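Local coordinates for SusD superfamily protein (Bacteroides vulgatus, PDB 3MYV) that probably binds polysaccharide or oligosaccharide at the outer membrane, as a member of the SusD family of glycan-binding proteins, at residues Phe38-Met43 with Cys430-Pro435; Thr59-Asn64 with Ile408-Gly413; Tyr132-Gly137 with Asp424-Lys429; Ala284-Ala289 with Glu386-Leu391. All blocks are in the same frame, centred on the assembly; numbering follows the deposited sequence.

Contact 1: residues Phe38-Met43 with Cys430-Pro435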
loop_
_atom_site.group_PDB
_atom_site.type_symbol
_atom_site.label_atom_id
_atom_site.label_comp_id
_atom_site.label_asym_id
_atom_site.label_seq_id
_atom_site.Cartn_x
_atom_site.Cartn_y
_atom_site.Cartn_z
ATOM N N PHE A 38 -2.438 5.912 2.198
ATOM C CA PHE A 38 -1.292 6.577 1.618
ATOM C C PHE A 38 -0.775 7.613 2.562
ATOM O O PHE A 38 0.427 7.729 2.738
ATOM C CB PHE A 38 -1.648 7.152 0.251
ATOM C CG PHE A 38 -2.166 6.105 -0.700
ATOM C CD1 PHE A 38 -1.304 5.170 -1.245
ATOM C CD2 PHE A 38 -3.499 6.033 -1.016
ATOM C CE1 PHE A 38 -1.774 4.184 -2.079
ATOM C CE2 PHE A 38 -3.982 5.056 -1.855
ATOM C CZ PHE A 38 -3.129 4.131 -2.390
ATOM N N ALA A 39 -1.678 8.354 3.199
ATOM C CA ALA A 39 -1.273 9.293 4.244
ATOM C C ALA A 39 -0.452 8.561 5.286
ATOM O O ALA A 39 0.573 9.041 5.764
ATOM C CB ALA A 39 -2.492 9.944 4.867
ATOM N N TYR A 40 -0.920 7.377 5.636
ATOM C CA TYR A 40 -0.315 6.594 6.702
ATOM C C TYR A 40 1.094 6.140 6.307
ATOM O O TYR A 40 2.071 6.400 7.015
ATOM C CB TYR A 40 -1.217 5.390 7.008
ATOM C CG TYR A 40 -0.877 4.663 8.284
ATOM C CD1 TYR A 40 0.130 3.713 8.315
ATOM C CD2 TYR A 40 -1.565 4.944 9.468
ATOM C CE1 TYR A 40 0.456 3.034 9.502
ATOM C CE2 TYR A 40 -1.239 4.283 10.652
ATOM C CZ TYR A 40 -0.226 3.329 10.655
ATOM O OH TYR A 40 0.088 2.694 11.837
ATOM N N GLY A 41 1.196 5.522 5.141
ATOM C CA GLY A 41 2.478 5.023 4.637
ATOM C C GLY A 41 3.540 6.063 4.285
ATOM O O GLY A 41 4.729 5.798 4.404
ATOM N N ASP A 42 3.120 7.229 3.796
ATOM C CA ASP A 42 4.053 8.277 3.387
ATOM C C ASP A 42 4.353 9.278 4.498
ATOM O O ASP A 42 5.511 9.649 4.712
ATOM C CB ASP A 42 3.504 9.021 2.173
ATOM C CG ASP A 42 3.620 8.204 0.892
ATOM O OD1 ASP A 42 4.755 8.024 0.450
ATOM O OD2 ASP A 42 2.581 7.773 0.338
HETATM N N MSE A 43 3.315 9.739 5.213
HETATM C CA MSE A 43 3.514 10.810 6.180
HETATM C C MSE A 43 4.320 10.361 7.393
HETATM O O MSE A 43 4.925 11.189 8.068
HETATM C CB MSE A 43 2.184 11.428 6.621
HETATM C CG MSE A 43 1.447 12.128 5.437
HETATM SE SE MSE A 43 2.327 13.758 4.870
HETATM C CE MSE A 43 1.736 13.723 3.050
ATOM N N CYS A 430 4.209 3.202 16.614
ATOM C CA CYS A 430 4.415 2.578 15.295
ATOM C C CYS A 430 3.280 1.641 14.900
ATOM O O CYS A 430 3.245 1.133 13.769
ATOM C CB CYS A 430 5.779 1.867 15.174
ATOM S SG CYS A 430 5.865 0.199 15.960
ATOM N N VAL A 431 2.340 1.439 15.825
ATOM C CA VAL A 431 1.034 0.868 15.550
ATOM C C VAL A 431 -0.045 1.816 16.038
ATOM O O VAL A 431 0.187 2.623 16.950
ATOM C CB VAL A 431 0.835 -0.510 16.229
ATOM C CG1 VAL A 431 1.778 -1.556 15.599
ATOM C CG2 VAL A 431 1.048 -0.422 17.754
ATOM N N LEU A 432 -1.212 1.728 15.407
ATOM C CA LEU A 432 -2.392 2.469 15.868
ATOM C C LEU A 432 -2.984 1.822 17.098
ATOM O O LEU A 432 -2.788 0.610 17.331
ATOM C CB LEU A 432 -3.465 2.507 14.788
ATOM C CG LEU A 432 -3.177 3.371 13.569
ATOM C CD1 LEU A 432 -4.191 3.049 12.499
ATOM C CD2 LEU A 432 -3.145 4.892 13.864
ATOM N N PRO A 433 -3.694 2.619 17.921
ATOM C CA PRO A 433 -4.383 1.980 19.035
ATOM C C PRO A 433 -5.680 1.272 18.593
ATOM O O PRO A 433 -6.307 1.641 17.586
ATOM C CB PRO A 433 -4.692 3.150 19.953
ATOM C CG PRO A 433 -4.969 4.284 18.975
ATOM C CD PRO A 433 -3.966 4.067 17.864
ATOM N N ILE A 434 -6.045 0.242 19.346
ATOM C CA ILE A 434 -7.339 -0.404 19.227
ATOM C C ILE A 434 -8.410 0.639 19.627
ATOM O O ILE A 434 -8.270 1.279 20.685
ATOM C CB ILE A 434 -7.430 -1.671 20.149
ATOM C CG1 ILE A 434 -6.302 -2.689 19.869
ATOM C CG2 ILE A 434 -8.823 -2.324 20.019
ATOM C CD1 ILE A 434 -6.227 -3.229 18.452
ATOM N N PRO A 435 -9.449 0.831 18.799
ATOM C CA PRO A 435 -10.501 1.802 19.138
ATOM C C PRO A 435 -11.175 1.473 20.459
ATOM O O PRO A 435 -11.499 0.306 20.724
ATOM C CB PRO A 435 -11.508 1.673 17.988
ATOM C CG PRO A 435 -10.706 1.095 16.862
ATOM C CD PRO A 435 -9.664 0.239 17.465
HETATM O O HOH W 1 1.754 0.725 11.581
#
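Y40 and L432 reach for each other from opposite directions, the tyrosine from helix 36-43 and the leucine from the irregular chain that precedes helix 438-441. L432 meets the edge of the aromatic ring, not its face: CG stands 3.6 Å from Y40 CE2, and the methyls follow at 3.7 Å (L432 CD1) and 3.8 Å (L432 CD2) from the same ring carbon, with CD2 lying in the plane of the ring. The Y40 side chain leaves the helix with CG opposite the backbone N (chi1 -167°), which carries the phenol across to residues 430-432. There OH donates to a water at 2.6 Å, and that water in turn donates to C430 O at 2.7 Å. The two oxygens, Y40 OH and C430 O, are 4.0 Å apart, so the water makes the link that they do not make directly. C60 and C127 also pack on Y40, while F128 and H65 touch L432. This is a buried tertiary contact of the SusD fold, in which the late, extended chain of the RagB/SusD region lies against an N-terminal helix through one ring edge and one bridging water.

Contact 2: residues Thr59-Asn64 with Ile408-Gly413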
loop_
_atom_site.group_PDB
_atom_site.type_symbol
_atom_site.label_atom_id
_atom_site.label_comp_id
_atom_site.label_asym_id
_atom_site.label_seq_id
_atom_site.Cartn_x
_atom_site.Cartn_y
_atom_site.Cartn_z
ATOM N N THR A 59 -2.173 14.320 11.388
ATOM C CA THR A 59 -2.233 13.420 12.532
ATOM C C THR A 59 -1.347 12.197 12.269
ATOM O O THR A 59 -0.645 11.776 13.154
ATOM C CB THR A 59 -3.685 13.038 12.878
ATOM O OG1 THR A 59 -4.312 12.366 11.769
ATOM C CG2 THR A 59 -4.508 14.332 13.275
ATOM N N CYS A 60 -1.323 11.671 11.038
ATOM C CA CYS A 60 -0.343 10.596 10.732
ATOM C C CYS A 60 1.110 11.070 10.897
ATOM O O CYS A 60 1.933 10.415 11.553
ATOM C CB CYS A 60 -0.567 10.013 9.333
ATOM S SG CYS A 60 -2.078 9.006 9.206
ATOM N N TYR A 61 1.430 12.215 10.317
ATOM C CA TYR A 61 2.789 12.757 10.423
ATOM C C TYR A 61 3.214 12.955 11.872
ATOM O O TYR A 61 4.347 12.647 12.257
ATOM C CB TYR A 61 2.825 14.080 9.670
ATOM C CG TYR A 61 4.078 14.883 9.814
ATOM C CD1 TYR A 61 5.242 14.494 9.170
ATOM C CD2 TYR A 61 4.072 16.094 10.488
ATOM C CE1 TYR A 61 6.417 15.276 9.273
ATOM C CE2 TYR A 61 5.217 16.878 10.587
ATOM C CZ TYR A 61 6.381 16.466 9.971
ATOM O OH TYR A 61 7.498 17.241 10.092
HETATM N N MSE A 62 2.289 13.480 12.670
HETATM C CA MSE A 62 2.552 13.791 14.074
HETATM C C MSE A 62 2.317 12.593 15.009
HETATM O O MSE A 62 2.420 12.736 16.230
HETATM C CB MSE A 62 1.677 14.969 14.496
HETATM C CG MSE A 62 1.967 16.269 13.749
HETATM SE SE MSE A 62 3.751 16.946 14.005
HETATM C CE MSE A 62 3.711 17.419 15.923
ATOM N N PHE A 63 2.026 11.412 14.456
ATOM C CA PHE A 63 1.638 10.235 15.283
ATOM C C PHE A 63 0.636 10.614 16.388
ATOM O O PHE A 63 0.703 10.119 17.499
ATOM C CB PHE A 63 2.858 9.493 15.854
ATOM C CG PHE A 63 3.681 8.785 14.793
ATOM C CD1 PHE A 63 4.428 9.519 13.867
ATOM C CD2 PHE A 63 3.692 7.387 14.707
ATOM C CE1 PHE A 63 5.173 8.865 12.838
ATOM C CE2 PHE A 63 4.449 6.712 13.707
ATOM C CZ PHE A 63 5.182 7.454 12.765
ATOM N N ASN A 64 -0.322 11.469 16.028
ATOM C CA ASN A 64 -1.338 11.948 16.960
ATOM C C ASN A 64 -2.549 11.017 16.852
ATOM O O ASN A 64 -3.456 11.264 16.061
ATOM C CB ASN A 64 -1.729 13.394 16.616
ATOM C CG ASN A 64 -2.846 13.918 17.486
ATOM O OD1 ASN A 64 -3.218 13.285 18.464
ATOM N ND2 ASN A 64 -3.416 15.054 17.110
ATOM N N ILE A 408 13.684 5.627 11.289
ATOM C CA ILE A 408 13.236 6.685 10.377
ATOM C C ILE A 408 13.670 8.009 11.005
ATOM O O ILE A 408 13.294 8.318 12.135
ATOM C CB ILE A 408 11.707 6.651 10.153
ATOM C CG1 ILE A 408 11.246 5.241 9.735
ATOM C CG2 ILE A 408 11.297 7.652 9.055
ATOM C CD1 ILE A 408 9.776 5.070 9.702
ATOM N N VAL A 409 14.515 8.750 10.294
ATOM C CA VAL A 409 15.025 10.034 10.770
ATOM C C VAL A 409 14.276 11.168 10.068
ATOM O O VAL A 409 14.282 11.277 8.834
ATOM C CB VAL A 409 16.533 10.167 10.533
ATOM C CG1 VAL A 409 17.017 11.552 10.987
ATOM C CG2 VAL A 409 17.291 9.039 11.259
ATOM N N ARG A 410 13.613 11.983 10.874
ATOM C CA ARG A 410 12.722 13.048 10.421
ATOM C C ARG A 410 13.080 14.292 11.205
ATOM O O ARG A 410 12.464 14.614 12.219
ATOM C CB ARG A 410 11.255 12.642 10.653
ATOM C CG ARG A 410 10.958 11.221 10.156
ATOM C CD ARG A 410 9.923 10.479 10.988
ATOM N NE ARG A 410 8.584 10.815 10.544
ATOM C CZ ARG A 410 7.595 11.283 11.300
ATOM N NH1 ARG A 410 7.732 11.443 12.598
ATOM N NH2 ARG A 410 6.431 11.542 10.734
ATOM N N LYS A 411 14.112 14.978 10.739
ATOM C CA LYS A 411 14.595 16.161 11.428
ATOM C C LYS A 411 15.194 17.167 10.456
ATOM O O LYS A 411 15.535 16.842 9.303
ATOM C CB LYS A 411 15.583 15.768 12.533
ATOM C CG LYS A 411 16.904 15.200 12.073
ATOM C CD LYS A 411 17.734 14.756 13.279
ATOM C CE LYS A 411 19.063 14.137 12.836
ATOM N NZ LYS A 411 19.979 13.825 13.980
ATOM N N GLY A 412 15.283 18.409 10.915
ATOM C CA GLY A 412 15.776 19.502 10.081
ATOM C C GLY A 412 14.855 19.823 8.917
ATOM O O GLY A 412 13.635 19.601 8.986
ATOM N N GLY A 413 15.448 20.365 7.859
ATOM C CA GLY A 413 14.714 20.767 6.675
ATOM C C GLY A 413 13.631 21.767 7.003
ATOM O O GLY A 413 13.867 22.767 7.675
HETATM O O HOH W 2 5.866 12.638 14.601
#
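R410 has more surface buried here than any other residue, and it spends it on Y61 and F63 at the end of helix 56-61. Its NH2 donates to Y61 O over 2.8 Å in an almost straight bond (176° at the hydrogen). The acceptor lies in the guanidinium plane, and the nitrogen sits in the carbonyl plane on a lone pair. A water closes the other route, accepting from R410 NH1 at 3.0 Å and donating to Y61 O at 2.8 Å, so two donors grip this one carbonyl oxygen. A turn about the CG-CD bond of R410 (chi3 85°) swings the guanidinium toward the helix end. Y61 CD1 lies 3.5 Å from R410 NH2, with ring and guanidinium planes 59° apart. F63 instead points its ring edge at one face of the guanidinium, CE1 3.6 Å from NH2 of R410. F63 has positive phi as the C-prime residue of the Schellman motif that ends the helix. Elsewhere Y61 OH bonds to H415 and L416. The carbonyls of Y61, M43, G45 and D420 thus satisfy N-H groups of a buried guanidinium, and the helix-end carbonyl, with its partial negative charge, probably suits the cation.

Contact 3: residues Tyr132-Gly137 with Asp424-Lys429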
loop_
_atom_site.group_PDB
_atom_site.type_symbol
_atom_site.label_atom_id
_atom_site.label_comp_id
_atom_site.label_asym_id
_atom_site.label_seq_id
_atom_site.Cartn_x
_atom_site.Cartn_y
_atom_site.Cartn_z
ATOM N N TYR A 132 6.046 -8.005 11.451
ATOM C CA TYR A 132 6.361 -9.421 11.606
ATOM C C TYR A 132 7.827 -9.654 11.894
ATOM O O TYR A 132 8.178 -10.484 12.754
ATOM C CB TYR A 132 5.955 -10.229 10.369
ATOM C CG TYR A 132 6.352 -11.682 10.499
ATOM C CD1 TYR A 132 5.533 -12.576 11.149
ATOM C CD2 TYR A 132 7.585 -12.145 10.019
ATOM C CE1 TYR A 132 5.880 -13.887 11.291
ATOM C CE2 TYR A 132 7.950 -13.462 10.172
ATOM C CZ TYR A 132 7.093 -14.333 10.808
ATOM O OH TYR A 132 7.447 -15.651 10.982
ATOM N N THR A 133 8.684 -8.934 11.162
ATOM C CA THR A 133 10.123 -9.139 11.243
ATOM C C THR A 133 10.711 -8.688 12.576
ATOM O O THR A 133 11.814 -9.071 12.894
ATOM C CB THR A 133 10.854 -8.438 10.064
ATOM O OG1 THR A 133 10.302 -7.132 9.873
ATOM C CG2 THR A 133 10.663 -9.244 8.794
ATOM N N LYS A 134 9.979 -7.941 13.400
ATOM C CA LYS A 134 10.500 -7.591 14.749
ATOM C C LYS A 134 10.721 -8.805 15.664
ATOM O O LYS A 134 11.712 -8.885 16.410
ATOM C CB LYS A 134 9.581 -6.587 15.465
ATOM C CG LYS A 134 10.138 -6.110 16.808
ATOM C CD LYS A 134 9.210 -5.131 17.477
ATOM C CE LYS A 134 9.857 -4.560 18.717
ATOM N NZ LYS A 134 8.885 -3.698 19.461
ATOM N N ASP A 135 9.812 -9.762 15.573
ATOM C CA ASP A 135 9.637 -10.742 16.628
ATOM C C ASP A 135 8.947 -12.008 16.139
ATOM O O ASP A 135 8.238 -12.675 16.906
ATOM C CB ASP A 135 8.808 -10.087 17.736
ATOM C CG ASP A 135 7.394 -9.737 17.284
ATOM O OD1 ASP A 135 7.071 -9.912 16.091
ATOM O OD2 ASP A 135 6.597 -9.313 18.153
ATOM N N LYS A 136 9.160 -12.352 14.873
ATOM C CA LYS A 136 8.496 -13.486 14.242
ATOM C C LYS A 136 6.985 -13.455 14.470
ATOM O O LYS A 136 6.349 -14.492 14.683
ATOM C CB LYS A 136 9.116 -14.815 14.720
ATOM C CG LYS A 136 10.560 -15.054 14.242
ATOM C CD LYS A 136 10.577 -15.542 12.805
ATOM C CE LYS A 136 11.988 -15.734 12.226
ATOM N NZ LYS A 136 11.966 -15.526 10.728
ATOM N N GLY A 137 6.396 -12.260 14.435
ATOM C CA GLY A 137 4.946 -12.145 14.463
ATOM C C GLY A 137 4.338 -12.430 15.828
ATOM O O GLY A 137 3.143 -12.728 15.923
ATOM N N ASP A 424 11.227 3.985 15.228
ATOM C CA ASP A 424 11.638 2.630 14.908
ATOM C C ASP A 424 10.587 1.692 15.456
ATOM O O ASP A 424 9.571 2.153 15.971
ATOM C CB ASP A 424 13.044 2.331 15.457
ATOM C CG ASP A 424 13.114 2.290 16.941
ATOM O OD1 ASP A 424 12.079 2.192 17.640
ATOM O OD2 ASP A 424 14.265 2.339 17.418
ATOM N N TRP A 425 10.820 0.393 15.368
ATOM C CA TRP A 425 9.788 -0.564 15.744
ATOM C C TRP A 425 9.595 -0.740 17.267
ATOM O O TRP A 425 8.814 -1.586 17.702
ATOM C CB TRP A 425 9.973 -1.878 14.993
ATOM C CG TRP A 425 11.203 -2.669 15.257
ATOM C CD1 TRP A 425 11.978 -2.634 16.380
ATOM C CD2 TRP A 425 11.782 -3.673 14.399
ATOM N NE1 TRP A 425 13.024 -3.530 16.263
ATOM C CE2 TRP A 425 12.913 -4.196 15.069
ATOM C CE3 TRP A 425 11.435 -4.205 13.156
ATOM C CZ2 TRP A 425 13.728 -5.190 14.510
ATOM C CZ3 TRP A 425 12.251 -5.202 12.595
ATOM C CH2 TRP A 425 13.377 -5.678 13.270
ATOM N N ASP A 426 10.336 0.021 18.064
ATOM C CA ASP A 426 10.155 0.040 19.527
ATOM C C ASP A 426 9.303 1.224 19.954
ATOM O O ASP A 426 8.929 1.323 21.122
ATOM C CB ASP A 426 11.500 0.119 20.236
ATOM C CG ASP A 426 12.343 -1.134 20.048
ATOM O OD1 ASP A 426 11.790 -2.234 19.941
ATOM O OD2 ASP A 426 13.572 -0.999 20.040
ATOM N N PHE A 427 8.999 2.125 19.020
ATOM C CA PHE A 427 8.135 3.274 19.302
ATOM C C PHE A 427 6.693 2.826 19.424
ATOM O O PHE A 427 6.161 2.208 18.508
ATOM C CB PHE A 427 8.237 4.276 18.158
ATOM C CG PHE A 427 7.487 5.555 18.385
ATOM C CD1 PHE A 427 7.496 6.193 19.619
ATOM C CD2 PHE A 427 6.844 6.176 17.324
ATOM C CE1 PHE A 427 6.826 7.396 19.799
ATOM C CE2 PHE A 427 6.205 7.362 17.496
ATOM C CZ PHE A 427 6.193 7.982 18.732
ATOM N N TYR A 428 6.045 3.145 20.545
ATOM C CA TYR A 428 4.745 2.535 20.839
ATOM C C TYR A 428 3.683 2.954 19.837
ATOM O O TYR A 428 2.689 2.234 19.643
ATOM C CB TYR A 428 4.303 2.780 22.285
ATOM C CG TYR A 428 3.680 4.132 22.595
ATOM C CD1 TYR A 428 4.465 5.251 22.836
ATOM C CD2 TYR A 428 2.311 4.272 22.696
ATOM C CE1 TYR A 428 3.903 6.474 23.141
ATOM C CE2 TYR A 428 1.733 5.476 23.009
ATOM C CZ TYR A 428 2.534 6.585 23.227
ATOM O OH TYR A 428 1.957 7.796 23.523
ATOM N N LYS A 429 3.904 4.093 19.177
ATOM C CA LYS A 429 2.933 4.576 18.196
ATOM C C LYS A 429 3.274 4.153 16.775
ATOM O O LYS A 429 2.670 4.665 15.831
ATOM C CB LYS A 429 2.729 6.085 18.332
ATOM C CG LYS A 429 2.141 6.434 19.698
ATOM C CD LYS A 429 1.587 7.816 19.771
ATOM C CE LYS A 429 2.679 8.873 19.875
ATOM N NZ LYS A 429 2.081 10.193 20.204
HETATM O O HOH W 3 9.924 -2.933 22.005
#
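K134 runs across one face of the W425 indole on its way from helix 132-135 to the turn at 424-427. The face is engaged even before the side chain begins: K134 CA stands 3.7 Å from the centroid of the six-membered ring, 12° off its normal, a CH-pi contact. CB follows, 3.8 Å from W425 CE3 and equally near CD2. K134 CG then stands over the centre of the five-membered ring, and K134 CD near that ring's rim, 3.6 Å from W425 O. CE lies 3.7 Å from W425 CD1 and 3.3 Å from D426 OD1. The tip then has three partners. NZ donates to W425 O at 2.7 Å, tilted 33° from the carbonyl plane, and it makes a salt bridge to D426 OD1 whose hydrogen bond, at 3.3 Å, is weak. A water that accepts from K134 NZ and donates to D426 OD1 joins the two again. K134 CG lies opposite its own backbone N (chi1 -175°) and the chain is extended beyond it, which lets the methylenes lie along the ring. The turn is itself braced by an Asx turn, D426 N donating to D424 OD1 at 2.8 Å. At this surface position the ammonium is shared among a carbonyl, a carboxylate and water, while the aliphatic part of the lysine covers one face of the indole.

Contact 4: residues Ala284-Ala289 with Glu386-Leu391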
loop_
_atom_site.group_PDB
_atom_site.type_symbol
_atom_site.label_atom_id
_atom_site.label_comp_id
_atom_site.label_asym_id
_atom_site.label_seq_id
_atom_site.Cartn_x
_atom_site.Cartn_y
_atom_site.Cartn_z
ATOM N N ALA A 284 13.544 16.017 -1.643
ATOM C CA ALA A 284 13.750 16.990 -2.693
ATOM C C ALA A 284 15.231 17.097 -3.034
ATOM O O ALA A 284 15.612 17.056 -4.207
ATOM C CB ALA A 284 13.198 18.322 -2.269
ATOM N N GLU A 285 16.065 17.204 -2.007
ATOM C CA GLU A 285 17.528 17.264 -2.201
ATOM C C GLU A 285 18.128 16.010 -2.835
ATOM O O GLU A 285 18.996 16.145 -3.684
ATOM C CB GLU A 285 18.245 17.558 -0.883
ATOM C CG GLU A 285 18.042 18.959 -0.458
ATOM C CD GLU A 285 18.698 19.295 0.876
ATOM O OE1 GLU A 285 19.260 18.398 1.563
ATOM O OE2 GLU A 285 18.622 20.480 1.219
ATOM N N GLN A 286 17.682 14.829 -2.394
ATOM C CA GLN A 286 18.026 13.511 -2.992
ATOM C C GLN A 286 17.814 13.605 -4.524
ATOM O O GLN A 286 18.727 13.316 -5.324
ATOM C CB GLN A 286 17.166 12.364 -2.309
ATOM C CG GLN A 286 17.087 10.886 -2.970
ATOM C CD GLN A 286 16.307 9.763 -2.114
ATOM O OE1 GLN A 286 16.918 8.797 -1.668
ATOM N NE2 GLN A 286 14.973 9.882 -1.967
HETATM N N MSE A 287 16.639 14.081 -4.929
HETATM C CA MSE A 287 16.229 14.041 -6.351
HETATM C C MSE A 287 16.870 15.149 -7.180
HETATM O O MSE A 287 17.286 14.926 -8.333
HETATM C CB MSE A 287 14.707 14.170 -6.530
HETATM C CG MSE A 287 13.849 12.989 -6.092
HETATM SE SE MSE A 287 14.655 11.244 -6.204
HETATM C CE MSE A 287 14.656 10.957 -8.100
ATOM N N LEU A 288 16.930 16.349 -6.628
ATOM C CA LEU A 288 17.397 17.509 -7.414
ATOM C C LEU A 288 18.918 17.507 -7.593
ATOM O O LEU A 288 19.428 18.119 -8.514
ATOM C CB LEU A 288 16.864 18.825 -6.832
ATOM C CG LEU A 288 15.319 18.845 -6.812
ATOM C CD1 LEU A 288 14.821 20.134 -6.162
ATOM C CD2 LEU A 288 14.663 18.617 -8.206
ATOM N N ALA A 289 19.628 16.757 -6.758
ATOM C CA ALA A 289 21.046 16.488 -6.990
ATOM C C ALA A 289 21.284 15.609 -8.234
ATOM O O ALA A 289 22.411 15.534 -8.698
ATOM C CB ALA A 289 21.690 15.839 -5.757
ATOM N N GLU A 386 16.254 3.112 -3.452
ATOM C CA GLU A 386 15.557 3.033 -4.747
ATOM C C GLU A 386 14.042 3.028 -4.549
ATOM O O GLU A 386 13.307 3.707 -5.283
ATOM C CB GLU A 386 16.021 1.847 -5.593
ATOM C CG GLU A 386 15.726 2.007 -7.096
ATOM C CD GLU A 386 16.366 3.242 -7.713
ATOM O OE1 GLU A 386 17.405 3.716 -7.200
ATOM O OE2 GLU A 386 15.853 3.717 -8.729
ATOM N N ARG A 387 13.581 2.290 -3.535
ATOM C CA ARG A 387 12.178 2.305 -3.148
ATOM C C ARG A 387 11.720 3.705 -2.766
ATOM O O ARG A 387 10.642 4.117 -3.166
ATOM C CB ARG A 387 11.903 1.370 -1.972
ATOM C CG ARG A 387 11.916 -0.117 -2.293
ATOM C CD ARG A 387 11.806 -0.918 -0.993
ATOM N NE ARG A 387 11.398 -2.300 -1.228
ATOM C CZ ARG A 387 10.145 -2.694 -1.472
ATOM N NH1 ARG A 387 9.129 -1.826 -1.497
ATOM N NH2 ARG A 387 9.901 -3.977 -1.695
ATOM N N SER A 388 12.532 4.416 -1.980
ATOM C CA SER A 388 12.235 5.796 -1.618
ATOM C C SER A 388 11.937 6.644 -2.867
ATOM O O SER A 388 10.930 7.352 -2.941
ATOM C CB SER A 388 13.415 6.401 -0.886
ATOM O OG SER A 388 13.239 7.771 -0.701
ATOM N N LYS A 389 12.855 6.568 -3.836
ATOM C CA LYS A 389 12.757 7.325 -5.087
ATOM C C LYS A 389 11.524 6.964 -5.886
ATOM O O LYS A 389 10.771 7.834 -6.352
ATOM C CB LYS A 389 13.989 7.065 -5.968
ATOM C CG LYS A 389 15.317 7.655 -5.465
ATOM C CD LYS A 389 16.462 7.349 -6.411
ATOM C CE LYS A 389 17.822 7.626 -5.746
ATOM N NZ LYS A 389 18.984 7.709 -6.706
ATOM N N GLU A 390 11.317 5.667 -6.037
ATOM C CA GLU A 390 10.301 5.149 -6.949
ATOM C C GLU A 390 8.880 5.240 -6.403
ATOM O O GLU A 390 7.955 5.496 -7.153
ATOM C CB GLU A 390 10.587 3.688 -7.268
ATOM C CG GLU A 390 9.659 3.081 -8.318
ATOM C CD GLU A 390 9.741 3.787 -9.668
ATOM O OE1 GLU A 390 10.880 4.026 -10.166
ATOM O OE2 GLU A 390 8.663 4.110 -10.248
ATOM N N LEU A 391 8.713 5.003 -5.108
ATOM C CA LEU A 391 7.376 4.724 -4.548
ATOM C C LEU A 391 6.853 5.852 -3.652
ATOM O O LEU A 391 5.845 5.669 -2.959
ATOM C CB LEU A 391 7.397 3.376 -3.788
ATOM C CG LEU A 391 7.731 2.140 -4.634
ATOM C CD1 LEU A 391 7.925 0.879 -3.746
ATOM C CD2 LEU A 391 6.645 1.881 -5.669
HETATM O O HOH W 4 18.800 10.558 -6.521
#
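Q286 projects from helix 281-288 with CG opposite its backbone N (chi1 167°) and the chain extended beyond, so that its amide arrives beside helix 380-391. On that helix S388 likewise turns OG opposite its own N (chi1 171°), toward the incoming amide. The result is a nearly straight hydrogen bond: Q286 NE2 donates to S388 OG at 3.0 Å, with an angle of 173° at the hydrogen and the serine oxygen lying within the amide plane. The same hydroxyl is hydrogen-bonded to D47 OD2, so it joins the glutamine to a residue near the N-terminal part of the chain. Beside this bond, K389 CG packs 4.1 Å from the amide carbon CD of Q286 and, less certainly, against SE of the selenomethionine M287, which has two conformers. The rest of K389 extends alongside helix 281-288, where a water accepts from K389 NZ at 2.9 Å and donates to Q286 O at 3.0 Å. Y283 OH, from the same helix as Q286, adds a second direct bond between the helices, to K389 O. Farther back, E386 and E390 form salt bridges with R295. The short helical segments cross at right angles, with axes 11.1 Å apart at closest approach, so few residues can meet. Such a wide, perpendicular crossing, bridged by long side chains and not by close backbone approach, joins two helices of the SusD-family region in this predominantly helical fold.

Overall arrangement
Contacts 1 and 2 are buried, contact 4 is partly so, and contact 3 lies at the surface. Contacts 1 and 2 touch, and together they hold the neighbouring helices 36-43 and 56-61 to the late chain. Contacts 1 and 3 use successive pieces of one loop, 424-435, while F63 meets F427 and K429 between contacts 2 and 3. Contact 4 is the most remote from contact 3 but meets contact 1 where D42 packs near L391, and it pairs two helices instead of joining early chain to late. The chemistry differs too: ring edge and water in contact 1, cation and carbonyls in contact 2, lysine over indole in contact 3, amide, hydroxyl and a lysine reaching through water in contact 4.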